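Side-chain contacts in choline/ethanolamine kinase family protein (Mesorhizobium loti, PDB 3DXQ), which probably phosphorylates ethanolamine, choline or a related small substrate, as a member of the kinase-like phosphotransferase family: residues Cys182-Asp187 against Ile194-Tyr199; Gly91-Thr94 against Glu98-Lys101; Lys116-Gly121 against Leu206-Asp211; Ala56-Ala61 against Gly82-Arg87. All blocks are in the same frame, centred on the assembly; numbering follows the deposited sequence.

Contact 1: Cys182-Asp187 against Ile194-Tyr199; sequences CENFLD and IVDWEY
Phe185 and Ile194 lie side by side and point the same way, a non-hydrogen-bonded pair of the antiparallel β-hairpin that follows the His-x-Asp loop of this kinase-like fold. The branch CG1-CD1 of Ile194 runs along the phenyl rim, with CD1 3.7 Å from CE2 of Phe185, while CG2 of Ile194 sits over a face of the ring; the carbonyl oxygen of Cys182 lies in the ring plane at its edge. Leu186 and Val195 instead cross at about a right angle, touching through one methyl each, Leu186 CD1 and Val195 CG1, 3.9 Å apart. Asn184 also crosses Asp196 nearly perpendicularly, their amide and carboxylate planes turned 27° apart, and no bond joins the two groups: Asn184 OD1 approaches CB of Asp196 at 3.4 Å, ND2 makes a weak hydrogen bond to Asp179 O, and OD1 of Asp196 is held by Asn32. In related kinases the residues at these two positions commonly bind metal. Between the backbones Asn184 O accepts the amide of Val195 (N to O 3.0 Å) and is also met by the CA-H of Ile194, CA to O 3.3 Å.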
loop_
_atom_site.group_PDB
_atom_site.type_symbol
_atom_site.label_atom_id
_atom_site.label_comp_id
_atom_site.label_asym_id
_atom_site.label_seq_id
_atom_site.Cartn_x
_atom_site.Cartn_y
_atom_site.Cartn_z
ATOM N N CYS A 182 3.058 6.131 0.680
ATOM C CA CYS A 182 3.561 7.255 -0.056
ATOM C C CYS A 182 4.919 6.947 -0.676
ATOM O O CYS A 182 5.161 7.288 -1.853
ATOM C CB CYS A 182 3.665 8.460 0.857
ATOM S SG CYS A 182 2.080 9.029 1.448
ATOM N N GLU A 183 5.768 6.267 0.107
ATOM C CA GLU A 183 7.146 5.939 -0.315
ATOM C C GLU A 183 7.187 5.050 -1.557
ATOM O O GLU A 183 8.161 5.054 -2.291
ATOM C CB GLU A 183 7.966 5.283 0.812
ATOM C CG GLU A 183 7.462 3.925 1.291
ATOM C CD GLU A 183 8.468 3.186 2.160
ATOM O OE1 GLU A 183 9.525 2.757 1.635
ATOM O OE2 GLU A 183 8.186 3.009 3.365
ATOM N N ASN A 184 6.120 4.298 -1.800
ATOM C CA ASN A 184 6.028 3.451 -2.988
ATOM C C ASN A 184 5.747 4.193 -4.294
ATOM O O ASN A 184 5.668 3.562 -5.341
ATOM C CB ASN A 184 4.936 2.398 -2.763
ATOM C CG ASN A 184 5.333 1.378 -1.714
ATOM O OD1 ASN A 184 6.525 1.151 -1.487
ATOM N ND2 ASN A 184 4.338 0.734 -1.088
ATOM N N PHE A 185 5.575 5.514 -4.237
ATOM C CA PHE A 185 5.292 6.307 -5.421
ATOM C C PHE A 185 6.497 7.124 -5.821
ATOM O O PHE A 185 7.065 7.845 -5.006
ATOM C CB PHE A 185 4.132 7.265 -5.178
ATOM C CG PHE A 185 2.789 6.600 -5.149
ATOM C CD1 PHE A 185 2.303 6.043 -3.973
ATOM C CD2 PHE A 185 2.005 6.546 -6.297
ATOM C CE1 PHE A 185 1.079 5.429 -3.939
ATOM C CE2 PHE A 185 0.776 5.932 -6.272
ATOM C CZ PHE A 185 0.306 5.365 -5.085
ATOM N N LEU A 186 6.873 7.008 -7.093
ATOM C CA LEU A 186 7.970 7.772 -7.644
ATOM C C LEU A 186 7.353 8.764 -8.602
ATOM O O LEU A 186 6.728 8.374 -9.591
ATOM C CB LEU A 186 8.962 6.866 -8.368
ATOM C CG LEU A 186 9.397 5.629 -7.573
ATOM C CD1 LEU A 186 10.409 4.852 -8.404
ATOM C CD2 LEU A 186 9.934 5.969 -6.158
ATOM N N ASP A 187 7.541 10.045 -8.323
ATOM C CA ASP A 187 6.911 11.087 -9.104
ATOM C C ASP A 187 7.884 11.764 -10.045
ATOM O O ASP A 187 8.862 12.351 -9.595
ATOM C CB ASP A 187 6.340 12.139 -8.153
ATOM C CG ASP A 187 5.544 13.217 -8.870
ATOM O OD1 ASP A 187 5.000 12.954 -9.972
ATOM O OD2 ASP A 187 5.440 14.333 -8.316
ATOM N N ILE A 194 4.717 3.214 -9.557
ATOM C CA ILE A 194 4.511 2.577 -8.261
ATOM C C ILE A 194 5.427 1.345 -8.174
ATOM O O ILE A 194 5.597 0.634 -9.160
ATOM C CB ILE A 194 3.031 2.173 -8.048
ATOM C CG1 ILE A 194 2.094 3.264 -8.593
ATOM C CG2 ILE A 194 2.771 1.917 -6.591
ATOM C CD1 ILE A 194 0.632 2.981 -8.471
ATOM N N VAL A 195 6.005 1.129 -6.988
ATOM C CA VAL A 195 6.893 0.002 -6.704
ATOM C C VAL A 195 6.398 -0.765 -5.481
ATOM O O VAL A 195 5.490 -0.304 -4.808
ATOM C CB VAL A 195 8.340 0.503 -6.435
ATOM C CG1 VAL A 195 8.778 1.411 -7.555
ATOM C CG2 VAL A 195 8.436 1.233 -5.073
ATOM N N ASP A 196 7.041 -1.893 -5.182
ATOM C CA ASP A 196 6.755 -2.743 -4.005
ATOM C C ASP A 196 5.428 -3.455 -4.098
ATOM O O ASP A 196 4.452 -3.080 -3.456
ATOM C CB ASP A 196 6.847 -1.965 -2.690
ATOM C CG ASP A 196 8.015 -2.412 -1.815
ATOM O OD1 ASP A 196 9.178 -2.394 -2.286
ATOM O OD2 ASP A 196 7.762 -2.754 -0.635
ATOM N N TRP A 197 5.408 -4.515 -4.888
ATOM C CA TRP A 197 4.173 -5.222 -5.191
ATOM C C TRP A 197 3.985 -6.465 -4.377
ATOM O O TRP A 197 3.214 -7.335 -4.745
ATOM C CB TRP A 197 4.148 -5.551 -6.691
ATOM C CG TRP A 197 4.215 -4.305 -7.492
ATOM C CD1 TRP A 197 5.337 -3.640 -7.864
ATOM C CD2 TRP A 197 3.110 -3.527 -7.971
ATOM N NE1 TRP A 197 5.011 -2.512 -8.570
ATOM C CE2 TRP A 197 3.647 -2.414 -8.645
ATOM C CE3 TRP A 197 1.722 -3.668 -7.909
ATOM C CZ2 TRP A 197 2.846 -1.455 -9.254
ATOM C CZ3 TRP A 197 0.927 -2.711 -8.508
ATOM C CH2 TRP A 197 1.490 -1.621 -9.172
ATOM N N GLU A 198 4.645 -6.539 -3.237
ATOM C CA GLU A 198 4.579 -7.760 -2.427
ATOM C C GLU A 198 3.189 -8.091 -1.857
ATOM O O GLU A 198 2.889 -9.270 -1.627
ATOM C CB GLU A 198 5.629 -7.722 -1.311
ATOM C CG GLU A 198 5.401 -6.636 -0.280
ATOM C CD GLU A 198 6.624 -6.380 0.570
ATOM O OE1 GLU A 198 7.186 -7.363 1.125
ATOM O OE2 GLU A 198 7.014 -5.198 0.684
ATOM N N TYR A 199 2.345 -7.082 -1.643
ATOM C CA TYR A 199 0.995 -7.320 -1.107
ATOM C C TYR A 199 -0.102 -7.289 -2.186
ATOM O O TYR A 199 -1.292 -7.314 -1.868
ATOM C CB TYR A 199 0.662 -6.297 -0.023
ATOM C CG TYR A 199 1.532 -6.335 1.211
ATOM C CD1 TYR A 199 1.186 -7.119 2.319
ATOM C CD2 TYR A 199 2.662 -5.544 1.296
ATOM C CE1 TYR A 199 1.977 -7.124 3.474
ATOM C CE2 TYR A 199 3.462 -5.549 2.424
ATOM C CZ TYR A 199 3.119 -6.332 3.511
ATOM O OH TYR A 199 3.934 -6.301 4.617
#

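Contact 2: Gly91-Thr94 against Glu98-Lys101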
loop_
_atom_site.group_PDB
_atom_site.type_symbol
_atom_site.label_atom_id
_atom_site.label_comp_id
_atom_site.label_asym_id
_atom_site.label_seq_id
_atom_site.Cartn_x
_atom_site.Cartn_y
_atom_site.Cartn_z
ATOM N N GLY A 91 15.408 11.485 -12.268
ATOM C CA GLY A 91 14.573 12.661 -12.050
ATOM C C GLY A 91 13.192 12.329 -11.553
ATOM O O GLY A 91 12.206 12.903 -12.012
ATOM N N ALA A 92 13.119 11.377 -10.631
ATOM C CA ALA A 92 11.858 10.982 -10.038
ATOM C C ALA A 92 11.990 11.191 -8.566
ATOM O O ALA A 92 13.038 10.900 -8.004
ATOM C CB ALA A 92 11.560 9.516 -10.333
ATOM N N GLN A 93 10.914 11.651 -7.941
ATOM C CA GLN A 93 10.901 11.928 -6.510
ATOM C C GLN A 93 10.111 10.862 -5.740
ATOM O O GLN A 93 8.975 10.560 -6.080
ATOM C CB GLN A 93 10.266 13.305 -6.285
ATOM C CG GLN A 93 10.408 13.870 -4.884
ATOM C CD GLN A 93 11.847 14.136 -4.522
ATOM O OE1 GLN A 93 12.367 13.591 -3.543
ATOM N NE2 GLN A 93 12.517 14.945 -5.335
ATOM N N THR A 94 10.721 10.286 -4.710
ATOM C CA THR A 94 10.012 9.391 -3.797
ATOM C C THR A 94 9.056 10.238 -3.008
ATOM O O THR A 94 9.451 11.270 -2.497
ATOM C CB THR A 94 10.946 8.688 -2.819
ATOM O OG1 THR A 94 11.666 7.707 -3.544
ATOM C CG2 THR A 94 10.160 7.992 -1.733
ATOM N N GLU A 98 4.052 14.800 3.182
ATOM C CA GLU A 98 4.451 16.190 2.979
ATOM C C GLU A 98 4.528 16.541 1.494
ATOM O O GLU A 98 3.970 17.542 1.066
ATOM C CB GLU A 98 5.783 16.485 3.684
ATOM C CG GLU A 98 6.167 17.961 3.695
ATOM C CD GLU A 98 7.551 18.247 4.311
ATOM O OE1 GLU A 98 8.087 17.397 5.069
ATOM O OE2 GLU A 98 8.098 19.349 4.041
ATOM N N LYS A 99 5.191 15.712 0.702
ATOM C CA LYS A 99 5.301 16.000 -0.727
ATOM C C LYS A 99 3.960 15.947 -1.463
ATOM O O LYS A 99 3.818 16.573 -2.523
ATOM C CB LYS A 99 6.309 15.074 -1.404
ATOM C CG LYS A 99 7.759 15.284 -0.953
ATOM C CD LYS A 99 8.565 13.993 -1.205
ATOM C CE LYS A 99 10.027 14.111 -0.823
ATOM N NZ LYS A 99 10.751 14.851 -1.872
ATOM N N PHE A 100 2.989 15.209 -0.915
ATOM C CA PHE A 100 1.650 15.134 -1.518
ATOM C C PHE A 100 0.850 16.421 -1.348
ATOM O O PHE A 100 -0.068 16.675 -2.100
ATOM C CB PHE A 100 0.849 13.916 -1.021
ATOM C CG PHE A 100 0.987 12.693 -1.918
ATOM C CD1 PHE A 100 0.473 12.703 -3.210
ATOM C CD2 PHE A 100 1.606 11.539 -1.466
ATOM C CE1 PHE A 100 0.598 11.586 -4.039
ATOM C CE2 PHE A 100 1.717 10.433 -2.266
ATOM C CZ PHE A 100 1.210 10.456 -3.569
ATOM N N LYS A 101 1.196 17.216 -0.345
ATOM C CA LYS A 101 0.635 18.567 -0.169
ATOM C C LYS A 101 1.504 19.554 -0.985
ATOM O O LYS A 101 1.004 20.484 -1.597
ATOM C CB LYS A 101 0.675 19.009 1.309
ATOM C CG LYS A 101 0.101 18.054 2.355
ATOM C CD LYS A 101 -1.373 18.300 2.686
ATOM C CE LYS A 101 -1.754 17.757 4.081
ATOM N NZ LYS A 101 -1.327 16.363 4.330
#
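Lys99, on the short helix 97-102, reaches across the turn to Gln93 and Thr94 on the strand that starts the three-stranded sheet beside the linker from the N-terminal lobe. Its CB and CG serve as a spacer, and the chain runs out nearly extended from the helix. CD is the first atom to meet the strand, 3.1 Å from the backbone oxygen of Thr94 and 4.1 Å from CG of Gln93. CE passes the same carbonyl, 3.3 Å from Thr94 O, and comes 3.6 Å from OE1 of Gln93. The bend at the last torsion (chi4 -78°) then turns NZ onto the glutamine, where it donates to Gln93 OE1 at 2.6 Å. As modelled, the ammonium nitrogen stands above the amide carbonyl, 65° out of its plane and not on a lone pair. Gln93 comes to meet it by folding at chi2, and the two side chains cross at about a right angle. A leucine in place of Gln93 would probably leave the lysine ammonium without this acceptor and set its end free to turn. Gln93 also packs on Arg103. At this resolution the finer geometry deserves caution, but the contact is best read as a charge-assisted hydrogen bond at the surface, from an ammonium to a neutral amide oxygen, with no opposite charge across the two segments to make a salt bridge.

Contact 3: Lys116-Gly121 against Leu206-Asp211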
loop_
_atom_site.group_PDB
_atom_site.type_symbol
_atom_site.label_atom_id
_atom_site.label_comp_id
_atom_site.label_asym_id
_atom_site.label_seq_id
_atom_site.Cartn_x
_atom_site.Cartn_y
_atom_site.Cartn_z
ATOM N N LYS A 116 -4.654 3.669 -14.542
ATOM C CA LYS A 116 -3.939 2.901 -15.531
ATOM C C LYS A 116 -3.818 1.462 -15.069
ATOM O O LYS A 116 -4.024 0.531 -15.870
ATOM C CB LYS A 116 -2.559 3.498 -15.772
ATOM C CG LYS A 116 -1.911 3.015 -17.068
ATOM C CD LYS A 116 -0.710 3.909 -17.419
ATOM C CE LYS A 116 0.119 3.375 -18.557
ATOM N NZ LYS A 116 1.408 4.092 -18.551
ATOM N N LEU A 117 -3.516 1.298 -13.780
ATOM C CA LEU A 117 -3.342 -0.028 -13.185
ATOM C C LEU A 117 -4.601 -0.833 -13.240
ATOM O O LEU A 117 -4.614 -1.913 -13.809
ATOM C CB LEU A 117 -2.875 0.071 -11.727
ATOM C CG LEU A 117 -2.803 -1.237 -10.926
ATOM C CD1 LEU A 117 -1.805 -2.194 -11.586
ATOM C CD2 LEU A 117 -2.471 -0.998 -9.438
ATOM N N HIS A 118 -5.654 -0.314 -12.622
ATOM C CA HIS A 118 -6.929 -1.037 -12.526
ATOM C C HIS A 118 -7.542 -1.266 -13.891
ATOM O O HIS A 118 -8.143 -2.287 -14.151
ATOM C CB HIS A 118 -7.900 -0.289 -11.633
ATOM C CG HIS A 118 -7.409 -0.098 -10.234
ATOM N ND1 HIS A 118 -7.883 0.893 -9.409
ATOM C CD2 HIS A 118 -6.465 -0.758 -9.525
ATOM C CE1 HIS A 118 -7.261 0.829 -8.245
ATOM N NE2 HIS A 118 -6.400 -0.169 -8.285
ATOM N N GLY A 119 -7.353 -0.315 -14.780
ATOM C CA GLY A 119 -7.844 -0.433 -16.149
ATOM C C GLY A 119 -6.989 -1.264 -17.058
ATOM O O GLY A 119 -7.326 -1.398 -18.234
ATOM N N SER A 120 -5.893 -1.822 -16.544
ATOM C CA SER A 120 -4.967 -2.637 -17.367
ATOM C C SER A 120 -5.402 -4.103 -17.532
ATOM O O SER A 120 -6.437 -4.536 -17.038
ATOM C CB SER A 120 -3.572 -2.633 -16.749
ATOM O OG SER A 120 -3.530 -3.459 -15.588
ATOM N N GLY A 121 -4.585 -4.867 -18.229
ATOM C CA GLY A 121 -4.831 -6.289 -18.377
ATOM C C GLY A 121 -4.065 -7.089 -17.338
ATOM O O GLY A 121 -4.097 -8.323 -17.366
ATOM N N LEU A 206 -11.183 0.560 -5.022
ATOM C CA LEU A 206 -11.219 1.686 -4.091
ATOM C C LEU A 206 -10.486 1.438 -2.780
ATOM O O LEU A 206 -10.352 2.351 -1.950
ATOM C CB LEU A 206 -12.668 2.154 -3.838
ATOM C CG LEU A 206 -13.384 2.595 -5.107
ATOM C CD1 LEU A 206 -14.636 3.377 -4.794
ATOM C CD2 LEU A 206 -12.441 3.384 -6.045
ATOM N N TRP A 207 -10.005 0.219 -2.574
ATOM C CA TRP A 207 -9.180 -0.037 -1.401
ATOM C C TRP A 207 -7.867 0.724 -1.555
ATOM O O TRP A 207 -7.357 1.292 -0.583
ATOM C CB TRP A 207 -8.867 -1.510 -1.228
ATOM C CG TRP A 207 -7.726 -1.710 -0.326
ATOM C CD1 TRP A 207 -6.405 -1.719 -0.670
ATOM C CD2 TRP A 207 -7.782 -1.917 1.085
ATOM N NE1 TRP A 207 -5.628 -1.919 0.448
ATOM C CE2 TRP A 207 -6.447 -2.057 1.538
ATOM C CE3 TRP A 207 -8.823 -2.012 2.006
ATOM C CZ2 TRP A 207 -6.132 -2.270 2.862
ATOM C CZ3 TRP A 207 -8.512 -2.225 3.336
ATOM C CH2 TRP A 207 -7.174 -2.347 3.756
ATOM N N ASP A 208 -7.324 0.714 -2.773
ATOM C CA ASP A 208 -6.089 1.413 -3.079
ATOM C C ASP A 208 -6.205 2.901 -2.806
ATOM O O ASP A 208 -5.301 3.503 -2.190
ATOM C CB ASP A 208 -5.680 1.187 -4.555
ATOM C CG ASP A 208 -4.938 -0.138 -4.777
ATOM O OD1 ASP A 208 -4.649 -0.860 -3.781
ATOM O OD2 ASP A 208 -4.608 -0.439 -5.953
ATOM N N LEU A 209 -7.306 3.491 -3.271
ATOM C CA LEU A 209 -7.568 4.925 -3.045
ATOM C C LEU A 209 -7.686 5.222 -1.563
ATOM O O LEU A 209 -7.082 6.176 -1.069
ATOM C CB LEU A 209 -8.809 5.426 -3.802
ATOM C CG LEU A 209 -8.543 5.726 -5.293
ATOM C CD1 LEU A 209 -8.129 4.485 -6.104
ATOM C CD2 LEU A 209 -9.733 6.380 -5.976
ATOM N N GLY A 210 -8.426 4.387 -0.845
ATOM C CA GLY A 210 -8.602 4.614 0.600
ATOM C C GLY A 210 -7.293 4.480 1.364
ATOM O O GLY A 210 -7.003 5.250 2.294
ATOM N N ASP A 211 -6.492 3.500 0.956
ATOM C CA ASP A 211 -5.231 3.220 1.628
ATOM C C ASP A 211 -4.249 4.369 1.451
ATOM O O ASP A 211 -3.654 4.840 2.422
ATOM C CB ASP A 211 -4.633 1.928 1.099
ATOM C CG ASP A 211 -3.527 1.363 2.000
ATOM O OD1 ASP A 211 -2.515 2.023 2.271
ATOM O OD2 ASP A 211 -3.652 0.200 2.392
#
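His118 and Asp208 supply the polar part of the contact, a His-carboxylate hydrogen bond. NE2 of His118 donates to OD2 of Asp208 at 3.0 Å with a nearly straight N-H...O angle of 163°. The oxygen lies close to the imidazole plane, but the donor reaches it on the anti side, 34° out of the carboxylate plane. The other ring nitrogen, ND1, is hydrogen-bonded to the hydroxyl of Tyr230, which fixes the rotation of the ring from both ends. Asp208 has further donors: OD1 takes the amide of Cys178 and OD2 that of His177, much as the helix-F aspartate of protein kinases holds the catalytic loop. A leucine in place of His118 would probably cost buried OD2 one of its donors and leave the Tyr230 hydroxyl without this partner. Van der Waals contact is thin: the methyl CD2 of Leu117 lies 4.1 Å from Asp208 OD2, and Leu209 CD1 is 4.3 Å from CE1 at the edge of the histidine ring. Within the first segment, Leu117 O accepts both N and OG of Ser120 where helix 106-118 ends. The contact thus joins this helix to helix 206-215, with strand 174-176 packed against both His118 and Asp208 and helix 220-231 contributing Tyr230.

Contact 4: Ala56-Ala61 against Gly82-Arg87; sequences ANEAVA and GVMVTR
The carboxylate of Glu58 has the methyl end of Met84 over one face: CE stands almost straight above the carboxylate carbon CD, 4.1 Å from it, and equally far from CG of Glu58. At the rim of the same group OE1 makes a salt bridge with Arg55, one turn earlier on the helix, so the charged end is engaged while its flat side faces the terminal methyl. The setting is the N-terminal lobe of the kinase-like fold, where helix 55-67, probably the counterpart of the kinase C-helix, packs against the five-stranded antiparallel sheet; Met84 projects from strand 84-87, whose partners are strands 40-45 and 74-77. The backbones stay well apart, 8.3 Å between CA of Ala59 and CA of Met84, and the long side chain bridges that interval. Met84, modelled as selenomethionine, leaves the strand extended, CG anti to the backbone N (chi1 -174°), and only its last torsion bends (chi3 -79°), swinging the terminal methyl back toward the helix. No hydrogen bond crosses between the two segments; the contact is van der Waals packing made by one methyl. Glu58 meets it with its aliphatic stem, likewise extended, and CG of Glu58 also packs on the backbone of Trp197 and Glu198, in the loop after strand 192-194. The small side chain of Ala59 takes little part: Ala59 CB stays 4.8 Å from Met84 CE, which comes down instead on Ala59 CA, at 4.1 Å.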
loop_
_atom_site.group_PDB
_atom_site.type_symbol
_atom_site.label_atom_id
_atom_site.label_comp_id
_atom_site.label_asym_id
_atom_site.label_seq_id
_atom_site.Cartn_x
_atom_site.Cartn_y
_atom_site.Cartn_z
ATOM N N ALA A 56 7.177 -14.995 -4.250
ATOM C CA ALA A 56 6.654 -15.579 -5.478
ATOM C C ALA A 56 5.549 -14.695 -6.066
ATOM O O ALA A 56 5.496 -14.477 -7.283
ATOM C CB ALA A 56 6.125 -16.973 -5.208
ATOM N N ASN A 57 4.675 -14.200 -5.193
ATOM C CA ASN A 57 3.615 -13.293 -5.596
ATOM C C ASN A 57 4.200 -12.024 -6.194
ATOM O O ASN A 57 3.852 -11.645 -7.312
ATOM C CB ASN A 57 2.722 -12.931 -4.405
ATOM C CG ASN A 57 1.536 -12.085 -4.810
ATOM O OD1 ASN A 57 0.818 -12.424 -5.754
ATOM N ND2 ASN A 57 1.317 -10.975 -4.102
ATOM N N GLU A 58 5.110 -11.396 -5.450
ATOM C CA GLU A 58 5.716 -10.134 -5.856
ATOM C C GLU A 58 6.272 -10.218 -7.259
ATOM O O GLU A 58 6.060 -9.313 -8.057
ATOM C CB GLU A 58 6.827 -9.726 -4.883
ATOM C CG GLU A 58 7.326 -8.292 -5.071
ATOM C CD GLU A 58 8.507 -7.964 -4.202
ATOM O OE1 GLU A 58 9.029 -8.875 -3.530
ATOM O OE2 GLU A 58 8.911 -6.786 -4.191
ATOM N N ALA A 59 6.978 -11.298 -7.564
ATOM C CA ALA A 59 7.626 -11.423 -8.871
ATOM C C ALA A 59 6.575 -11.338 -9.985
ATOM O O ALA A 59 6.709 -10.559 -10.931
ATOM C CB ALA A 59 8.453 -12.723 -8.964
ATOM N N VAL A 60 5.514 -12.122 -9.847
ATOM C CA VAL A 60 4.475 -12.160 -10.864
ATOM C C VAL A 60 3.760 -10.820 -10.941
ATOM O O VAL A 60 3.515 -10.288 -12.013
ATOM C CB VAL A 60 3.448 -13.285 -10.573
ATOM C CG1 VAL A 60 2.302 -13.235 -11.576
ATOM C CG2 VAL A 60 4.140 -14.648 -10.562
ATOM N N ALA A 61 3.456 -10.278 -9.777
ATOM C CA ALA A 61 2.751 -9.020 -9.675
ATOM C C ALA A 61 3.520 -7.875 -10.334
ATOM O O ALA A 61 2.957 -7.138 -11.147
ATOM C CB ALA A 61 2.444 -8.699 -8.208
ATOM N N GLY A 82 15.414 -14.198 -4.028
ATOM C CA GLY A 82 14.313 -13.238 -4.172
ATOM C C GLY A 82 14.778 -11.865 -4.659
ATOM O O GLY A 82 13.962 -11.029 -5.014
ATOM N N VAL A 83 16.092 -11.642 -4.688
ATOM C CA VAL A 83 16.684 -10.370 -5.121
ATOM C C VAL A 83 16.197 -9.911 -6.508
ATOM O O VAL A 83 16.144 -10.701 -7.451
ATOM C CB VAL A 83 18.219 -10.466 -5.082
ATOM C CG1 VAL A 83 18.861 -9.312 -5.806
ATOM C CG2 VAL A 83 18.685 -10.519 -3.633
HETATM N N MSE A 84 15.863 -8.628 -6.630
HETATM C CA MSE A 84 15.231 -8.129 -7.854
HETATM C C MSE A 84 15.949 -6.893 -8.411
HETATM O O MSE A 84 16.305 -5.973 -7.660
HETATM C CB MSE A 84 13.760 -7.830 -7.569
HETATM C CG MSE A 84 12.946 -7.439 -8.764
HETATM SE SE MSE A 84 11.191 -6.766 -8.208
HETATM C CE MSE A 84 10.331 -8.467 -7.870
ATOM N N VAL A 85 16.186 -6.894 -9.723
ATOM C CA VAL A 85 16.789 -5.745 -10.389
ATOM C C VAL A 85 15.746 -5.029 -11.243
ATOM O O VAL A 85 15.126 -5.634 -12.111
ATOM C CB VAL A 85 17.954 -6.140 -11.283
ATOM C CG1 VAL A 85 18.600 -4.873 -11.854
ATOM C CG2 VAL A 85 18.968 -6.992 -10.505
ATOM N N THR A 86 15.546 -3.745 -10.978
ATOM C CA THR A 86 14.638 -2.928 -11.757
ATOM C C THR A 86 15.423 -1.790 -12.372
ATOM O O THR A 86 16.588 -1.596 -12.052
ATOM C CB THR A 86 13.524 -2.355 -10.876
ATOM O OG1 THR A 86 14.104 -1.570 -9.829
ATOM C CG2 THR A 86 12.728 -3.472 -10.273
ATOM N N ARG A 87 14.781 -1.036 -13.250
ATOM C CA ARG A 87 15.442 0.081 -13.870
ATOM C C ARG A 87 15.209 1.292 -12.992
ATOM O O ARG A 87 14.118 1.471 -12.455
ATOM C CB ARG A 87 14.942 0.297 -15.301
ATOM C CG ARG A 87 15.595 1.493 -15.968
ATOM C CD ARG A 87 15.570 1.428 -17.487
ATOM N NE ARG A 87 16.798 0.840 -17.997
ATOM C CZ ARG A 87 16.912 -0.384 -18.489
ATOM N NH1 ARG A 87 15.878 -1.206 -18.576
ATOM N NH2 ARG A 87 18.077 -0.781 -18.909
#

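Contacts 1, 3 and 4 are buried, whereas contact 2 lies at the surface. Contacts 1 and 2 share the three-stranded sheet, where strands 93-94 and 185-187 are neighbours and Asp187 N probably bonds to Gln93 O. Contact 1 is nested inside the chain loop closed by contact 3 and touches it where Trp197 packs on Leu117; its other end leans on helix 55-67 of contact 4 through Trp197 and Glu198. Contacts 3 and 4 do not touch, their nearest atoms being about 7 Å apart. Chemistry follows place: antiparallel β-pairing together with apolar packing in contact 1, an ammonium-amide bond in 2, a buried histidine-carboxylate bond in 3, methyl packing alone in 4.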